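Local coordinates for regulator of nonsense transcripts 2 (Homo sapiens, PDB 4CEK), which acts in nonsense-mediated mRNA decay as the factor UPF2, of which this is the second MIF4G domain, an all-helical module, at residues 127-132 and 166-171. Numbering follows the deposited sequence.
Sequences NCVNRD and LDLLPF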
ATOM      1  N   ASN A 127      15.230  -3.044  -7.132  1.00 47.45           N
ATOM      2  CA  ASN A 127      15.759  -2.379  -8.331  1.00 50.57           C
ATOM      3  C   ASN A 127      14.737  -2.192  -9.419  1.00 47.81           C
ATOM      4  O   ASN A 127      15.045  -1.563 -10.410  1.00 53.64           O
ATOM      5  CB  ASN A 127      16.945  -3.152  -8.921  1.00 55.74           C
ATOM      6  CG  ASN A 127      18.105  -3.271  -7.955  1.00 55.46           C
ATOM      7  OD1 ASN A 127      18.159  -2.587  -6.943  1.00 62.69           O
ATOM      8  ND2 ASN A 127      19.029  -4.148  -8.262  1.00 63.76           N
ATOM      9  N   CYS A 128      13.524  -2.734  -9.258  1.00 48.36           N
ATOM     10  CA  CYS A 128      12.508  -2.627 -10.314  1.00 46.67           C
ATOM     11  C   CYS A 128      11.786  -1.306 -10.198  1.00 45.40           C
ATOM     12  O   CYS A 128      10.618  -1.245  -9.859  1.00 45.89           O
ATOM     13  CB  CYS A 128      11.536  -3.812 -10.277  1.00 49.09           C
ATOM     14  SG  CYS A 128      12.338  -5.420 -10.597  1.00 52.89           S
ATOM     15  N   VAL A 129      12.511  -0.239 -10.508  1.00 47.68           N
ATOM     16  CA  VAL A 129      12.009   1.124 -10.357  1.00 46.76           C
ATOM     17  C   VAL A 129      11.326   1.721 -11.621  1.00 44.78           C
ATOM     18  O   VAL A 129      11.146   2.922 -11.690  1.00 51.97           O
ATOM     19  CB  VAL A 129      13.126   2.071  -9.821  1.00 47.81           C
ATOM     20  CG1 VAL A 129      13.540   1.658  -8.426  1.00 47.63           C
ATOM     21  CG2 VAL A 129      14.354   2.064 -10.725  1.00 48.58           C
ATOM     22  N   ASN A 130      10.891   0.917 -12.592  1.00 43.14           N
ATOM     23  CA  ASN A 130       9.934   1.449 -13.616  1.00 43.06           C
ATOM     24  C   ASN A 130       8.881   0.431 -14.046  1.00 42.23           C
ATOM     25  O   ASN A 130       8.951  -0.726 -13.674  1.00 42.26           O
ATOM     26  CB  ASN A 130      10.631   2.063 -14.852  1.00 46.67           C
ATOM     27  CG  ASN A 130      11.383   1.034 -15.729  1.00 51.65           C
ATOM     28  OD1 ASN A 130      11.434  -0.168 -15.463  1.00 52.85           O
ATOM     29  ND2 ASN A 130      11.971   1.532 -16.789  1.00 55.18           N
ATOM     30  N   ARG A 131       7.894   0.903 -14.792  1.00 45.15           N
ATOM     31  CA  ARG A 131       6.767   0.116 -15.245  1.00 49.09           C
ATOM     32  C   ARG A 131       7.186  -1.148 -16.012  1.00 51.99           C
ATOM     33  O   ARG A 131       6.674  -2.235 -15.760  1.00 53.13           O
ATOM     34  CB  ARG A 131       5.896   1.012 -16.127  1.00 54.25           C
ATOM     35  CG  ARG A 131       4.583   0.411 -16.586  1.00 60.74           C
ATOM     36  CD  ARG A 131       4.051   1.121 -17.828  1.00 66.83           C
ATOM     37  NE  ARG A 131       2.703   0.670 -18.185  1.00 72.29           N
ATOM     38  CZ  ARG A 131       2.006   1.114 -19.229  1.00 78.77           C
ATOM     39  NH1 ARG A 131       2.525   2.036 -20.051  1.00 78.35           N
ATOM     40  NH2 ARG A 131       0.777   0.633 -19.451  1.00 78.59           N
ATOM     41  N   ASP A 132       8.130  -1.014 -16.938  1.00 57.51           N
ATOM     42  CA  ASP A 132       8.595  -2.172 -17.709  1.00 53.18           C
ATOM     43  C   ASP A 132       9.346  -3.162 -16.829  1.00 47.14           C
ATOM     44  O   ASP A 132       9.079  -4.369 -16.890  1.00 49.13           O
ATOM     45  CB  ASP A 132       9.457  -1.739 -18.916  1.00 58.01           C
ATOM     46  CG  ASP A 132       8.672  -0.883 -19.921  1.00 64.14           C
ATOM     47  OD1 ASP A 132       7.447  -1.086 -20.111  1.00 66.88           O
ATOM     48  OD2 ASP A 132       9.289   0.011 -20.526  1.00 76.31           O
ATOM     49  N   LEU A 166      10.194   4.722  -0.275  1.00 47.72           N
ATOM     50  CA  LEU A 166       8.818   5.033  -0.629  1.00 48.82           C
ATOM     51  C   LEU A 166       8.542   4.948  -2.110  1.00 47.50           C
ATOM     52  O   LEU A 166       7.382   4.745  -2.511  1.00 49.37           O
ATOM     53  CB  LEU A 166       8.459   6.459  -0.177  1.00 51.15           C
ATOM     54  CG  LEU A 166       8.360   6.734   1.338  1.00 53.37           C
ATOM     55  CD1 LEU A 166       7.615   8.061   1.569  1.00 45.41           C
ATOM     56  CD2 LEU A 166       7.726   5.545   2.082  1.00 44.81           C
ATOM     57  N   ASP A 167       9.581   5.165  -2.922  1.00 43.32           N
ATOM     58  CA  ASP A 167       9.457   5.143  -4.399  1.00 42.18           C
ATOM     59  C   ASP A 167       9.040   3.772  -4.964  1.00 39.88           C
ATOM     60  O   ASP A 167       8.469   3.686  -6.054  1.00 37.41           O
ATOM     61  CB  ASP A 167      10.781   5.574  -5.052  1.00 41.52           C
ATOM     62  CG  ASP A 167      11.965   4.674  -4.653  1.00 44.67           C
ATOM     63  OD1 ASP A 167      12.213   4.482  -3.433  1.00 45.61           O
ATOM     64  OD2 ASP A 167      12.659   4.157  -5.562  1.00 49.66           O
ATOM     65  N   LEU A 168       9.336   2.709  -4.213  1.00 40.33           N
ATOM     66  CA  LEU A 168       8.943   1.335  -4.587  1.00 42.78           C
ATOM     67  C   LEU A 168       7.440   1.034  -4.451  1.00 39.76           C
ATOM     68  O   LEU A 168       6.877   0.269  -5.229  1.00 38.32           O
ATOM     69  CB  LEU A 168       9.730   0.328  -3.764  1.00 43.08           C
ATOM     70  CG  LEU A 168      11.246   0.312  -4.013  1.00 44.50           C
ATOM     71  CD1 LEU A 168      11.912  -0.693  -3.069  1.00 38.87           C
ATOM     72  CD2 LEU A 168      11.534   0.006  -5.468  1.00 40.43           C
ATOM     73  N   LEU A 169       6.769   1.683  -3.515  1.00 36.40           N
ATOM     74  CA  LEU A 169       5.372   1.324  -3.231  1.00 33.29           C
ATOM     75  C   LEU A 169       4.475   1.230  -4.440  1.00 32.17           C
ATOM     76  O   LEU A 169       3.638   0.342  -4.500  1.00 34.46           O
ATOM     77  CB  LEU A 169       4.752   2.308  -2.230  1.00 31.57           C
ATOM     78  CG  LEU A 169       5.443   2.318  -0.869  1.00 29.57           C
ATOM     79  CD1 LEU A 169       4.783   3.308   0.091  1.00 27.39           C
ATOM     80  CD2 LEU A 169       5.524   0.921  -0.315  1.00 26.54           C
ATOM     81  N   PRO A 170       4.572   2.181  -5.388  1.00 33.16           N
ATOM     82  CA  PRO A 170       3.636   2.073  -6.525  1.00 32.98           C
ATOM     83  C   PRO A 170       3.937   0.858  -7.415  1.00 36.04           C
ATOM     84  O   PRO A 170       3.024   0.295  -8.046  1.00 35.89           O
ATOM     85  CB  PRO A 170       3.898   3.360  -7.341  1.00 32.77           C
ATOM     86  CG  PRO A 170       4.582   4.287  -6.404  1.00 31.94           C
ATOM     87  CD  PRO A 170       5.293   3.466  -5.376  1.00 33.31           C
ATOM     88  N   PHE A 171       5.217   0.503  -7.501  1.00 35.61           N
ATOM     89  CA  PHE A 171       5.634  -0.615  -8.355  1.00 38.99           C
ATOM     90  C   PHE A 171       5.222  -1.929  -7.658  1.00 39.06           C
ATOM     91  O   PHE A 171       4.559  -2.810  -8.272  1.00 33.40           O
ATOM     92  CB  PHE A 171       7.133  -0.486  -8.680  1.00 38.93           C
ATOM     93  CG  PHE A 171       7.468   0.828  -9.374  1.00 40.87           C
ATOM     94  CD1 PHE A 171       6.967   1.109 -10.643  1.00 43.13           C
ATOM     95  CD2 PHE A 171       8.223   1.816  -8.725  1.00 47.29           C
ATOM     96  CE1 PHE A 171       7.208   2.349 -11.257  1.00 48.04           C
ATOM     97  CE2 PHE A 171       8.475   3.053  -9.335  1.00 43.69           C
ATOM     98  CZ  PHE A 171       7.977   3.312 -10.599  1.00 44.36           C
TER
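In this MIF4G domain, the loop that turns into helix 131-144 rests on the ring of Phe171 on helix 169-179, an example of an aromatic side chain packing against backbone. One face of the ring lies under the Val129-Asn130 peptide, with Val129 C 3.8 Å above the plane and displaced toward the rim. Phe171 CZ comes 3.4 Å from Val129 O, while Phe171 CE1 meets Asn130 CA at 3.7 Å. At the base of the side chain, Phe171 CB lies 3.8 Å from Cys128 O, at an inverse gamma turn. The side chain leaves its helix toward the loop, and with CG anti to the carbonyl carbon (chi1 -58°) the ring comes under the peptide. Beside it, Val129 CG1 touches Leu168 CD2 at 3.9 Å and sits as near to Asp167 OD2, a carboxylate oxygen salt-bridged to Arg165. Asn130 is the N-cap of helix 131-144, its OD1 accepting from Leu133 N. Replacing Phe171 by an alanine is likely to open a gap under the Val129-Asn130 peptide. Phe171 also packs on Ile134 of helix 131-144 and meets the ring of Phe17 from helix 13-19 nearly at right angles, while Leu169 and Pro170 pack on helix 210-225.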